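Local coordinates for alcohol dehydrogenase (PDB 1H2B), which probably catalyses the NAD+-dependent oxidation of alcohols at a zinc site, and binds zinc, the dinucleotide and octanoic acid, at residues 83-88 and 93-98; 177-182 and 305-310; 270-275 and 279-284. One frame throughout, in Å; residues are numbered along the deposited sequence.

Interaction 1. Residues 83-88 and 93-98; sequences GYIEEV and EGLEKG
I85 and L95 meet where the loop 93-98 folds back along strand 81-88, on its way to the antiparallel neighbour 100-103 in the GroES-like domain. On its other partner, strand 44-52, the strand has a classic beta bulge, E86 and E87 both facing I45. The tight part lies around buried I85. Its CG1 stands anti to the carbonyl carbon (chi1 -65°), which carries CD1 to within 4.0 Å of L95 CD2, the two side chains crossing at about a right angle. The branch point presses on the loop backbone, with I85 CB 3.3 Å from E96 O, so a beta-branched residue fills this seam well. V88 CG1 continues the apolar row at 4.0 Å from L95 CB, and V148 and K150 of strand 148-150 also pack on L95. Two groups grip the I85 carbonyl: G98 N donates a nearly straight bond to I85 O (2.9 Å, 172°), and K97 CA adds a CA-H...O contact to the same oxygen at 3.4 Å. Glycine suits position 98, where phi is positive and a CB would be jammed against the K97 carbonyl oxygen. The solvent side is looser and polar. Exposed K97 runs out extended beside E86, the two side chains pointing the same way, and its methylenes lie along E86 O. The glutamate chain is bent, which keeps its carboxylate close to the lysine ammonium. K97 NZ meets E86 OE2 in a 2.9 Å salt bridge on the syn side, 22° out of the carboxylate plane, while a water donates to E86 OE1 at 2.6 Å and only weakly accepts from K97 NZ.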
loop_
_atom_site.group_PDB
_atom_site.type_symbol
_atom_site.label_atom_id
_atom_site.label_comp_id
_atom_site.label_asym_id
_atom_site.label_seq_id
_atom_site.Cartn_x
_atom_site.Cartn_y
_atom_site.Cartn_z
ATOM N N GLY B 83 -28.137 13.589 -17.184
ATOM C CA GLY B 83 -28.967 14.108 -18.245
ATOM C C GLY B 83 -28.803 13.257 -19.493
ATOM O O GLY B 83 -28.426 12.096 -19.429
ATOM N N TYR B 84 -29.145 13.886 -20.609
ATOM C CA TYR B 84 -29.074 13.218 -21.902
ATOM C C TYR B 84 -28.211 14.073 -22.807
ATOM O O TYR B 84 -28.295 15.311 -22.791
ATOM C CB TYR B 84 -30.475 13.107 -22.511
ATOM C CG TYR B 84 -31.444 12.333 -21.677
ATOM C CD1 TYR B 84 -32.289 12.981 -20.770
ATOM C CD2 TYR B 84 -31.484 10.958 -21.764
ATOM C CE1 TYR B 84 -33.196 12.256 -19.978
ATOM C CE2 TYR B 84 -32.376 10.219 -20.990
ATOM C CZ TYR B 84 -33.222 10.883 -20.104
ATOM O OH TYR B 84 -34.114 10.179 -19.352
ATOM N N ILE B 85 -27.355 13.435 -23.592
ATOM C CA ILE B 85 -26.551 14.212 -24.534
ATOM C C ILE B 85 -27.523 15.036 -25.379
ATOM O O ILE B 85 -28.552 14.502 -25.835
ATOM C CB ILE B 85 -25.696 13.288 -25.434
ATOM C CG1 ILE B 85 -24.637 12.507 -24.610
ATOM C CG2 ILE B 85 -25.026 14.084 -26.563
ATOM C CD1 ILE B 85 -23.510 13.328 -24.011
ATOM N N GLU B 86 -27.150 16.300 -25.613
ATOM C CA GLU B 86 -27.906 17.129 -26.564
ATOM C C GLU B 86 -27.124 17.192 -27.876
ATOM O O GLU B 86 -27.686 16.875 -28.956
ATOM C CB GLU B 86 -28.211 18.506 -25.987
ATOM C CG GLU B 86 -28.859 19.379 -27.077
ATOM C CD GLU B 86 -30.248 18.909 -27.466
ATOM O OE1 GLU B 86 -30.981 18.271 -26.656
ATOM O OE2 GLU B 86 -30.616 19.193 -28.633
ATOM N N GLU B 87 -25.866 17.627 -27.815
ATOM C CA GLU B 87 -24.985 17.614 -28.985
ATOM C C GLU B 87 -23.546 17.526 -28.580
ATOM O O GLU B 87 -23.202 17.731 -27.407
ATOM C CB GLU B 87 -25.211 18.885 -29.818
ATOM C CG GLU B 87 -24.829 20.171 -29.087
ATOM C CD GLU B 87 -25.017 21.378 -29.979
ATOM O OE1 GLU B 87 -25.698 22.308 -29.555
ATOM O OE2 GLU B 87 -24.455 21.384 -31.093
ATOM N N VAL B 88 -22.694 17.217 -29.553
ATOM C CA VAL B 88 -21.263 17.102 -29.314
ATOM C C VAL B 88 -20.475 17.735 -30.442
ATOM O O VAL B 88 -20.968 17.842 -31.614
ATOM C CB VAL B 88 -20.798 15.620 -29.126
ATOM C CG1 VAL B 88 -21.582 14.903 -27.984
ATOM C CG2 VAL B 88 -20.927 14.827 -30.436
ATOM N N GLU B 93 -16.147 10.848 -29.371
ATOM C CA GLU B 93 -16.580 9.507 -29.776
ATOM C C GLU B 93 -17.634 8.894 -28.869
ATOM O O GLU B 93 -17.642 9.134 -27.654
ATOM C CB GLU B 93 -15.368 8.575 -29.904
ATOM C CG GLU B 93 -14.204 9.217 -30.637
ATOM C CD GLU B 93 -12.916 8.426 -30.517
ATOM O OE1 GLU B 93 -11.941 8.944 -29.913
ATOM O OE2 GLU B 93 -12.872 7.294 -31.040
ATOM N N GLY B 94 -18.498 8.059 -29.446
ATOM C CA GLY B 94 -19.417 7.218 -28.693
ATOM C C GLY B 94 -20.575 7.935 -27.994
ATOM O O GLY B 94 -21.248 7.344 -27.170
ATOM N N LEU B 95 -20.804 9.193 -28.355
ATOM C CA LEU B 95 -21.899 9.991 -27.758
ATOM C C LEU B 95 -22.774 10.647 -28.790
ATOM O O LEU B 95 -22.277 11.297 -29.696
ATOM C CB LEU B 95 -21.299 11.072 -26.827
ATOM C CG LEU B 95 -20.546 10.567 -25.587
ATOM C CD1 LEU B 95 -19.719 11.705 -24.923
ATOM C CD2 LEU B 95 -21.505 9.902 -24.613
ATOM N N GLU B 96 -24.077 10.487 -28.632
ATOM C CA GLU B 96 -25.011 11.122 -29.559
ATOM C C GLU B 96 -26.267 11.539 -28.826
ATOM O O GLU B 96 -26.594 11.038 -27.736
ATOM C CB GLU B 96 -25.266 10.241 -30.795
ATOM C CG GLU B 96 -25.991 8.969 -30.503
ATOM C CD GLU B 96 -26.051 7.986 -31.688
ATOM O OE1 GLU B 96 -25.489 8.224 -32.764
ATOM O OE2 GLU B 96 -26.653 6.948 -31.479
ATOM N N LYS B 97 -26.986 12.473 -29.450
ATOM C CA LYS B 97 -28.204 13.000 -28.870
ATOM C C LYS B 97 -29.065 11.889 -28.312
ATOM O O LYS B 97 -29.377 10.907 -29.004
ATOM C CB LYS B 97 -28.995 13.876 -29.903
ATOM C CG LYS B 97 -30.315 14.419 -29.305
ATOM C CD LYS B 97 -30.821 15.712 -29.953
ATOM C CE LYS B 97 -32.180 16.082 -29.312
ATOM N NZ LYS B 97 -32.659 17.433 -29.701
ATOM N N GLY B 98 -29.476 12.063 -27.068
ATOM C CA GLY B 98 -30.385 11.156 -26.385
ATOM C C GLY B 98 -29.685 10.181 -25.439
ATOM O O GLY B 98 -30.388 9.549 -24.622
HETATM O O HOH W 1 -33.535 18.727 -26.606
#

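Interaction 2. Residues 177-182 and 305-310; sequences VKKAAR and EGSLVG. With NAJ (nicotinamide-adenine-dinucleotide (acidic form)), chain I; OCA (octanoic acid (caprylic acid)), chain H.
K179, near the C-terminal end of helix 166-181, reaches across to S307 just beyond strand 303-306. Its CB leaves the helix toward the other segment, and CG lies in plane at the edge of the R182 guanidinium. CD then passes 3.7 Å from S307 OG, and CE comes 3.3 Å from G306 O. A final bend (chi4 61°) turns the ammonium so that K179 NZ donates to S307 OG at 3.0 Å. The hydroxyl is there to accept because OG stands anti to the serine's own nitrogen (chi1 -160°). A long, flexible lysine suits this span, since the same NZ also makes a salt bridge to E301 of the second subunit, which probably offsets the nearby positive charge of R175. R182 NH1 and E305 OE1 sit 4.4 Å apart and feel each other by charge alone; E305 is held instead by S303 and R280 through OE2. On the cofactor side the backbone does the work. S307 O accepts from the carboxamide nitrogen N7N of NAJ at 2.9 Å, and V309 N donates to its O7N at 2.7 Å. Nearby, L308 CD1 lies 3.8 Å from C5 of the octanoic acid, an apolar wall for its tail. Such paired backbone bonds to the carboxamide fix the rotation of the nicotinamide, as in the Rossmann-type coenzyme domain of zinc-dependent alcohol dehydrogenases.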
loop_
_atom_site.group_PDB
_atom_site.type_symbol
_atom_site.label_atom_id
_atom_site.label_comp_id
_atom_site.label_asym_id
_atom_site.label_seq_id
_atom_site.Cartn_x
_atom_site.Cartn_y
_atom_site.Cartn_z
ATOM N N VAL B 177 -14.579 6.464 1.534
ATOM C CA VAL B 177 -14.699 5.102 2.083
ATOM C C VAL B 177 -13.533 4.244 1.611
ATOM O O VAL B 177 -13.044 3.404 2.387
ATOM C CB VAL B 177 -16.086 4.496 1.758
ATOM C CG1 VAL B 177 -16.069 2.961 2.009
ATOM C CG2 VAL B 177 -17.187 5.211 2.609
ATOM N N LYS B 178 -13.089 4.422 0.370
ATOM C CA LYS B 178 -11.832 3.750 -0.074
ATOM C C LYS B 178 -10.685 4.085 0.837
ATOM O O LYS B 178 -9.929 3.179 1.254
ATOM C CB LYS B 178 -11.476 4.143 -1.498
ATOM C CG LYS B 178 -12.455 3.627 -2.512
ATOM C CD LYS B 178 -11.819 3.601 -3.903
ATOM C CE LYS B 178 -12.039 2.268 -4.564
ATOM N NZ LYS B 178 -11.150 1.921 -5.735
ATOM N N LYS B 179 -10.515 5.365 1.190
ATOM C CA LYS B 179 -9.476 5.723 2.150
ATOM C C LYS B 179 -9.678 4.976 3.479
ATOM O O LYS B 179 -8.752 4.348 4.007
ATOM C CB LYS B 179 -9.459 7.240 2.441
ATOM C CG LYS B 179 -8.974 8.121 1.298
ATOM C CD LYS B 179 -8.969 9.538 1.832
ATOM C CE LYS B 179 -8.213 10.469 0.911
ATOM N NZ LYS B 179 -8.839 10.513 -0.415
ATOM N N ALA B 180 -10.907 4.965 3.981
ATOM C CA ALA B 180 -11.221 4.324 5.256
ATOM C C ALA B 180 -10.871 2.848 5.229
ATOM O O ALA B 180 -10.341 2.338 6.228
ATOM C CB ALA B 180 -12.706 4.508 5.596
ATOM N N ALA B 181 -11.233 2.167 4.143
ATOM C CA ALA B 181 -11.173 0.706 4.054
ATOM C C ALA B 181 -9.738 0.215 4.248
ATOM O O ALA B 181 -9.517 -0.902 4.763
ATOM C CB ALA B 181 -11.684 0.255 2.792
ATOM N N ARG B 182 -8.773 1.078 3.934
ATOM C CA ARG B 182 -7.356 0.659 3.951
ATOM C C ARG B 182 -6.876 0.179 5.331
ATOM O O ARG B 182 -5.860 -0.571 5.439
ATOM C CB ARG B 182 -6.480 1.839 3.494
ATOM C CG ARG B 182 -6.575 2.036 1.996
ATOM C CD ARG B 182 -6.278 3.466 1.562
ATOM N NE ARG B 182 -4.986 3.935 2.063
ATOM C CZ ARG B 182 -4.646 5.218 2.186
ATOM N NH1 ARG B 182 -5.543 6.176 1.862
ATOM N NH2 ARG B 182 -3.413 5.540 2.642
ATOM N N GLU B 305 -7.158 13.351 7.509
ATOM C CA GLU B 305 -6.891 13.199 6.061
ATOM C C GLU B 305 -8.042 13.781 5.270
ATOM O O GLU B 305 -9.182 13.277 5.353
ATOM C CB GLU B 305 -6.792 11.703 5.725
ATOM C CG GLU B 305 -5.619 11.028 6.468
ATOM C CD GLU B 305 -5.636 9.525 6.351
ATOM O OE1 GLU B 305 -5.876 9.024 5.217
ATOM O OE2 GLU B 305 -5.349 8.849 7.362
ATOM N N GLY B 306 -7.762 14.813 4.466
ATOM C CA GLY B 306 -8.825 15.338 3.630
ATOM C C GLY B 306 -9.155 14.392 2.494
ATOM O O GLY B 306 -8.326 13.595 2.052
ATOM N N SER B 307 -10.403 14.493 2.029
ATOM C CA SER B 307 -10.789 13.741 0.840
ATOM C C SER B 307 -11.598 14.679 -0.032
ATOM O O SER B 307 -12.444 15.397 0.487
ATOM C CB SER B 307 -11.633 12.515 1.226
ATOM O OG SER B 307 -11.607 11.563 0.172
ATOM N N LEU B 308 -11.321 14.678 -1.334
ATOM C CA LEU B 308 -11.845 15.680 -2.269
ATOM C C LEU B 308 -12.524 14.936 -3.436
ATOM O O LEU B 308 -11.840 14.331 -4.260
ATOM C CB LEU B 308 -10.683 16.535 -2.826
ATOM C CG LEU B 308 -11.095 17.559 -3.910
ATOM C CD1 LEU B 308 -12.072 18.588 -3.361
ATOM C CD2 LEU B 308 -9.803 18.264 -4.411
ATOM N N VAL B 309 -13.858 15.019 -3.469
ATOM C CA VAL B 309 -14.661 14.456 -4.569
ATOM C C VAL B 309 -14.088 13.099 -4.938
ATOM O O VAL B 309 -14.008 12.241 -4.088
ATOM C CB VAL B 309 -14.791 15.486 -5.728
ATOM C CG1 VAL B 309 -15.931 15.071 -6.701
ATOM C CG2 VAL B 309 -15.135 16.898 -5.226
ATOM N N GLY B 310 -13.745 12.862 -6.210
ATOM C CA GLY B 310 -13.012 11.640 -6.538
ATOM C C GLY B 310 -12.635 11.684 -7.987
ATOM O O GLY B 310 -12.838 12.681 -8.690
HETATM P PA NAJ I . -26.148 17.695 4.345
HETATM O O1A NAJ I . -26.675 19.027 4.803
HETATM O O2A NAJ I . -27.024 16.805 3.449
HETATM O O5B NAJ I . -25.827 16.723 5.571
HETATM C C5B NAJ I . -25.237 17.194 6.791
HETATM C C4B NAJ I . -25.702 16.194 7.836
HETATM O O4B NAJ I . -24.975 16.489 9.046
HETATM C C3B NAJ I . -27.202 16.250 8.122
HETATM O O3B NAJ I . -27.799 14.943 8.106
HETATM C C2B NAJ I . -27.164 16.887 9.504
HETATM O O2B NAJ I . -28.320 16.606 10.308
HETATM C C1B NAJ I . -25.878 16.333 10.132
HETATM N N9A NAJ I . -25.355 17.107 11.258
HETATM C C8A NAJ I . -25.401 18.484 11.515
HETATM N N7A NAJ I . -24.744 18.745 12.677
HETATM C C5A NAJ I . -24.290 17.555 13.169
HETATM C C6A NAJ I . -23.578 17.206 14.290
HETATM N N6A NAJ I . -23.202 18.094 15.221
HETATM N N1A NAJ I . -23.216 15.895 14.454
HETATM C C2A NAJ I . -23.607 14.905 13.569
HETATM N N3A NAJ I . -24.330 15.256 12.483
HETATM C C4A NAJ I . -24.668 16.559 12.293
HETATM O O3 NAJ I . -24.744 17.993 3.662
HETATM P PN NAJ I . -24.029 17.241 2.426
HETATM O O1N NAJ I . -24.466 17.821 1.161
HETATM O O2N NAJ I . -24.108 15.781 2.631
HETATM O O5D NAJ I . -22.533 17.789 2.628
HETATM C C5D NAJ I . -21.818 17.364 3.786
HETATM C C4D NAJ I . -20.558 18.202 3.930
HETATM O O4D NAJ I . -19.632 17.784 2.912
HETATM C C3D NAJ I . -20.771 19.695 3.684
HETATM O O3D NAJ I . -19.778 20.417 4.435
HETATM C C2D NAJ I . -20.473 19.841 2.185
HETATM O O2D NAJ I . -20.130 21.132 1.764
HETATM C C1D NAJ I . -19.273 18.881 2.107
HETATM N N1N NAJ I . -18.851 18.398 0.793
HETATM C C2N NAJ I . -17.540 18.039 0.680
HETATM C C3N NAJ I . -17.073 17.510 -0.511
HETATM C C7N NAJ I . -15.623 17.179 -0.646
HETATM O O7N NAJ I . -15.250 16.755 -1.865
HETATM N N7N NAJ I . -14.725 17.204 0.344
HETATM C C4N NAJ I . -17.931 17.296 -1.639
HETATM C C5N NAJ I . -19.314 17.524 -1.389
HETATM C C6N NAJ I . -19.748 18.096 -0.208
HETATM C C1 OCA H . -18.254 19.781 -3.814
HETATM C C2 OCA H . -17.042 20.565 -3.290
HETATM C C3 OCA H . -15.874 20.500 -4.289
HETATM C C4 OCA H . -14.782 21.533 -4.063
HETATM C C5 OCA H . -13.787 21.474 -5.222
HETATM C C6 OCA H . -12.552 22.326 -4.939
HETATM C C7 OCA H . -11.477 22.220 -6.015
HETATM C C8 OCA H . -10.304 23.107 -5.636
HETATM O O1 OCA H . -19.367 19.867 -3.224
HETATM O O2 OCA H . -18.136 19.030 -4.804
#

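Interaction 3. Residues 270-275 and 279-284; sequences YTPYLL and GRLIIV. With NAJ (nicotinamide-adenine-dinucleotide (acidic form)), chain I.
L281 of strand 279-283 pushes its isobutyl group into the turn 271-275. Its CG stands anti to the backbone nitrogen (chi1 170°), and the methyls fork against the turn: L281 CD1 lies 3.8 Å from T271 CB, and L281 CD2 lies 3.9 Å from P272 CG. L275 packs on the base of the same side chain, with L275 CD1 4.0 Å from L281 CB and L275 CD2 3.4 Å from R280 O. G279 is fitting here, since a CB would clash with that of L275. One shell out, T271 OG1 is bonded to T267 O in the preceding helix, which fixes the threonine, and F304 of the neighbouring strand packs on P272, L275 and L281 alike. The ends of the two segments reach the cofactor: V284 O accepts from N7N of NAJ at 3.0 Å, and Y270 OH is hydrogen-bonded to adenine N1A at 2.8 Å, with N1A in the plane of the ring at its edge. A phenylalanine in place of Y270 would probably leave N1A without its hydroxyl mate and the adenine less firmly fixed. Across the two segments themselves cohesion is apolar, while the two polar groups that reach the dinucleotide, Y270 OH and V284 O, lie at the outer ends of the segments.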
loop_
_atom_site.group_PDB
_atom_site.type_symbol
_atom_site.label_atom_id
_atom_site.label_comp_id
_atom_site.label_asym_id
_atom_site.label_seq_id
_atom_site.Cartn_x
_atom_site.Cartn_y
_atom_site.Cartn_z
ATOM N N TYR B 270 -15.396 17.739 17.784
ATOM C CA TYR B 270 -15.472 16.469 18.506
ATOM C C TYR B 270 -14.913 15.244 17.764
ATOM O O TYR B 270 -14.473 14.264 18.419
ATOM C CB TYR B 270 -16.901 16.173 19.060
ATOM C CG TYR B 270 -17.995 15.722 18.088
ATOM C CD1 TYR B 270 -18.004 14.419 17.554
ATOM C CD2 TYR B 270 -19.079 16.568 17.811
ATOM C CE1 TYR B 270 -19.015 14.014 16.726
ATOM C CE2 TYR B 270 -20.123 16.174 16.971
ATOM C CZ TYR B 270 -20.074 14.889 16.446
ATOM O OH TYR B 270 -21.098 14.457 15.637
ATOM N N THR B 271 -14.925 15.294 16.428
ATOM C CA THR B 271 -14.554 14.061 15.723
ATOM C C THR B 271 -13.116 13.574 15.979
ATOM O O THR B 271 -12.912 12.392 16.082
ATOM C CB THR B 271 -14.860 14.103 14.227
ATOM O OG1 THR B 271 -14.309 15.295 13.637
ATOM C CG2 THR B 271 -16.405 14.180 14.015
ATOM N N PRO B 272 -12.103 14.435 16.147
ATOM C CA PRO B 272 -10.759 13.912 16.455
ATOM C C PRO B 272 -10.750 13.145 17.766
ATOM O O PRO B 272 -9.944 12.237 17.896
ATOM C CB PRO B 272 -9.887 15.175 16.555
ATOM C CG PRO B 272 -10.658 16.219 15.752
ATOM C CD PRO B 272 -12.135 15.901 16.000
ATOM N N TYR B 273 -11.652 13.485 18.717
ATOM C CA TYR B 273 -11.664 12.861 20.021
ATOM C C TYR B 273 -12.361 11.502 19.971
ATOM O O TYR B 273 -12.342 10.785 20.997
ATOM C CB TYR B 273 -12.346 13.795 21.035
ATOM C CG TYR B 273 -11.458 14.968 21.362
ATOM C CD1 TYR B 273 -11.581 16.143 20.660
ATOM C CD2 TYR B 273 -10.464 14.855 22.310
ATOM C CE1 TYR B 273 -10.741 17.257 20.941
ATOM C CE2 TYR B 273 -9.591 15.959 22.589
ATOM C CZ TYR B 273 -9.757 17.120 21.883
ATOM O OH TYR B 273 -8.919 18.174 22.155
ATOM N N LEU B 274 -12.949 11.145 18.812
ATOM C CA LEU B 274 -13.493 9.774 18.638
ATOM C C LEU B 274 -12.408 8.732 18.363
ATOM O O LEU B 274 -12.632 7.525 18.508
ATOM C CB LEU B 274 -14.513 9.714 17.490
ATOM C CG LEU B 274 -15.682 10.709 17.568
ATOM C CD1 LEU B 274 -16.478 10.654 16.289
ATOM C CD2 LEU B 274 -16.502 10.386 18.821
ATOM N N LEU B 275 -11.223 9.198 17.977
ATOM C CA LEU B 275 -10.210 8.286 17.446
ATOM C C LEU B 275 -9.482 7.480 18.513
ATOM O O LEU B 275 -9.047 7.999 19.560
ATOM C CB LEU B 275 -9.149 9.078 16.681
ATOM C CG LEU B 275 -9.671 9.862 15.468
ATOM C CD1 LEU B 275 -8.481 10.649 14.868
ATOM C CD2 LEU B 275 -10.353 8.993 14.378
ATOM N N GLY B 279 -5.736 5.861 14.951
ATOM C CA GLY B 279 -7.005 6.216 14.356
ATOM C C GLY B 279 -6.829 7.260 13.247
ATOM O O GLY B 279 -5.852 8.009 13.226
ATOM N N ARG B 280 -7.805 7.301 12.361
ATOM C CA ARG B 280 -7.753 8.184 11.183
ATOM C C ARG B 280 -9.056 8.893 11.069
ATOM O O ARG B 280 -10.139 8.248 11.052
ATOM C CB ARG B 280 -7.521 7.403 9.923
ATOM C CG ARG B 280 -6.201 6.580 9.920
ATOM C CD ARG B 280 -6.198 5.585 8.818
ATOM N NE ARG B 280 -6.245 6.223 7.498
ATOM C CZ ARG B 280 -6.782 5.700 6.415
ATOM N NH1 ARG B 280 -7.384 4.505 6.502
ATOM N NH2 ARG B 280 -6.780 6.373 5.263
ATOM N N LEU B 281 -8.972 10.223 11.013
ATOM C CA LEU B 281 -10.164 11.040 10.740
ATOM C C LEU B 281 -10.144 11.439 9.275
ATOM O O LEU B 281 -9.220 12.132 8.832
ATOM C CB LEU B 281 -10.192 12.274 11.660
ATOM C CG LEU B 281 -11.250 13.343 11.318
ATOM C CD1 LEU B 281 -12.685 12.811 11.405
ATOM C CD2 LEU B 281 -10.997 14.515 12.277
ATOM N N ILE B 282 -11.157 11.015 8.530
ATOM C CA ILE B 282 -11.273 11.411 7.137
ATOM C C ILE B 282 -12.175 12.620 7.102
ATOM O O ILE B 282 -13.340 12.551 7.533
ATOM C CB ILE B 282 -11.852 10.279 6.256
ATOM C CG1 ILE B 282 -11.151 8.927 6.501
ATOM C CG2 ILE B 282 -11.838 10.723 4.779
ATOM C CD1 ILE B 282 -9.693 8.964 6.403
ATOM N N ILE B 283 -11.607 13.765 6.723
ATOM C CA ILE B 283 -12.341 15.035 6.677
ATOM C C ILE B 283 -12.904 15.253 5.269
ATOM O O ILE B 283 -12.146 15.350 4.290
ATOM C CB ILE B 283 -11.408 16.198 7.084
ATOM C CG1 ILE B 283 -11.010 15.986 8.543
ATOM C CG2 ILE B 283 -12.094 17.566 6.904
ATOM C CD1 ILE B 283 -9.869 16.951 9.011
ATOM N N VAL B 284 -14.239 15.311 5.209
ATOM C CA VAL B 284 -14.953 15.471 3.953
ATOM C C VAL B 284 -15.763 16.753 4.013
ATOM O O VAL B 284 -15.642 17.635 3.129
ATOM C CB VAL B 284 -15.893 14.282 3.654
ATOM C CG1 VAL B 284 -16.603 14.584 2.339
ATOM C CG2 VAL B 284 -15.092 12.982 3.574
HETATM P PA NAJ I . -26.148 17.695 4.345
HETATM O O1A NAJ I . -26.675 19.027 4.803
HETATM O O2A NAJ I . -27.024 16.805 3.449
HETATM O O5B NAJ I . -25.827 16.723 5.571
HETATM C C5B NAJ I . -25.237 17.194 6.791
HETATM C C4B NAJ I . -25.702 16.194 7.836
HETATM O O4B NAJ I . -24.975 16.489 9.046
HETATM C C3B NAJ I . -27.202 16.250 8.122
HETATM O O3B NAJ I . -27.799 14.943 8.106
HETATM C C2B NAJ I . -27.164 16.887 9.504
HETATM O O2B NAJ I . -28.320 16.606 10.308
HETATM C C1B NAJ I . -25.878 16.333 10.132
HETATM N N9A NAJ I . -25.355 17.107 11.258
HETATM C C8A NAJ I . -25.401 18.484 11.515
HETATM N N7A NAJ I . -24.744 18.745 12.677
HETATM C C5A NAJ I . -24.290 17.555 13.169
HETATM C C6A NAJ I . -23.578 17.206 14.290
HETATM N N6A NAJ I . -23.202 18.094 15.221
HETATM N N1A NAJ I . -23.216 15.895 14.454
HETATM C C2A NAJ I . -23.607 14.905 13.569
HETATM N N3A NAJ I . -24.330 15.256 12.483
HETATM C C4A NAJ I . -24.668 16.559 12.293
HETATM O O3 NAJ I . -24.744 17.993 3.662
HETATM P PN NAJ I . -24.029 17.241 2.426
HETATM O O1N NAJ I . -24.466 17.821 1.161
HETATM O O2N NAJ I . -24.108 15.781 2.631
HETATM O O5D NAJ I . -22.533 17.789 2.628
HETATM C C5D NAJ I . -21.818 17.364 3.786
HETATM C C4D NAJ I . -20.558 18.202 3.930
HETATM O O4D NAJ I . -19.632 17.784 2.912
HETATM C C3D NAJ I . -20.771 19.695 3.684
HETATM O O3D NAJ I . -19.778 20.417 4.435
HETATM C C2D NAJ I . -20.473 19.841 2.185
HETATM O O2D NAJ I . -20.130 21.132 1.764
HETATM C C1D NAJ I . -19.273 18.881 2.107
HETATM N N1N NAJ I . -18.851 18.398 0.793
HETATM C C2N NAJ I . -17.540 18.039 0.680
HETATM C C3N NAJ I . -17.073 17.510 -0.511
HETATM C C7N NAJ I . -15.623 17.179 -0.646
HETATM O O7N NAJ I . -15.250 16.755 -1.865
HETATM N N7N NAJ I . -14.725 17.204 0.344
HETATM C C4N NAJ I . -17.931 17.296 -1.639
HETATM C C5N NAJ I . -19.314 17.524 -1.389
HETATM C C6N NAJ I . -19.748 18.096 -0.208
#

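Overall arrangement
Along the chain interaction 1 comes first and is complete before interaction 2 opens, while interaction 3 is nested inside the long loop that interaction 2 closes. Interaction 1 lies at the mixed sheet of the GroES-like domain, between strand 81-88 and the loop after it, its centre about 32 Å from that of interaction 2 and 42 Å from that of interaction 3, and away from the zinc and ligand sites. The other two, with centres about 13 Å apart, share the six-stranded parallel sheet of the coenzyme domain, where strands 279-283 and 303-306 are neighbours. They touch directly, E305 N lying 2.7 Å from L281 O. Both meet the dinucleotide and the second subunit, so cofactor binding and subunit assembly draw on the same sheet.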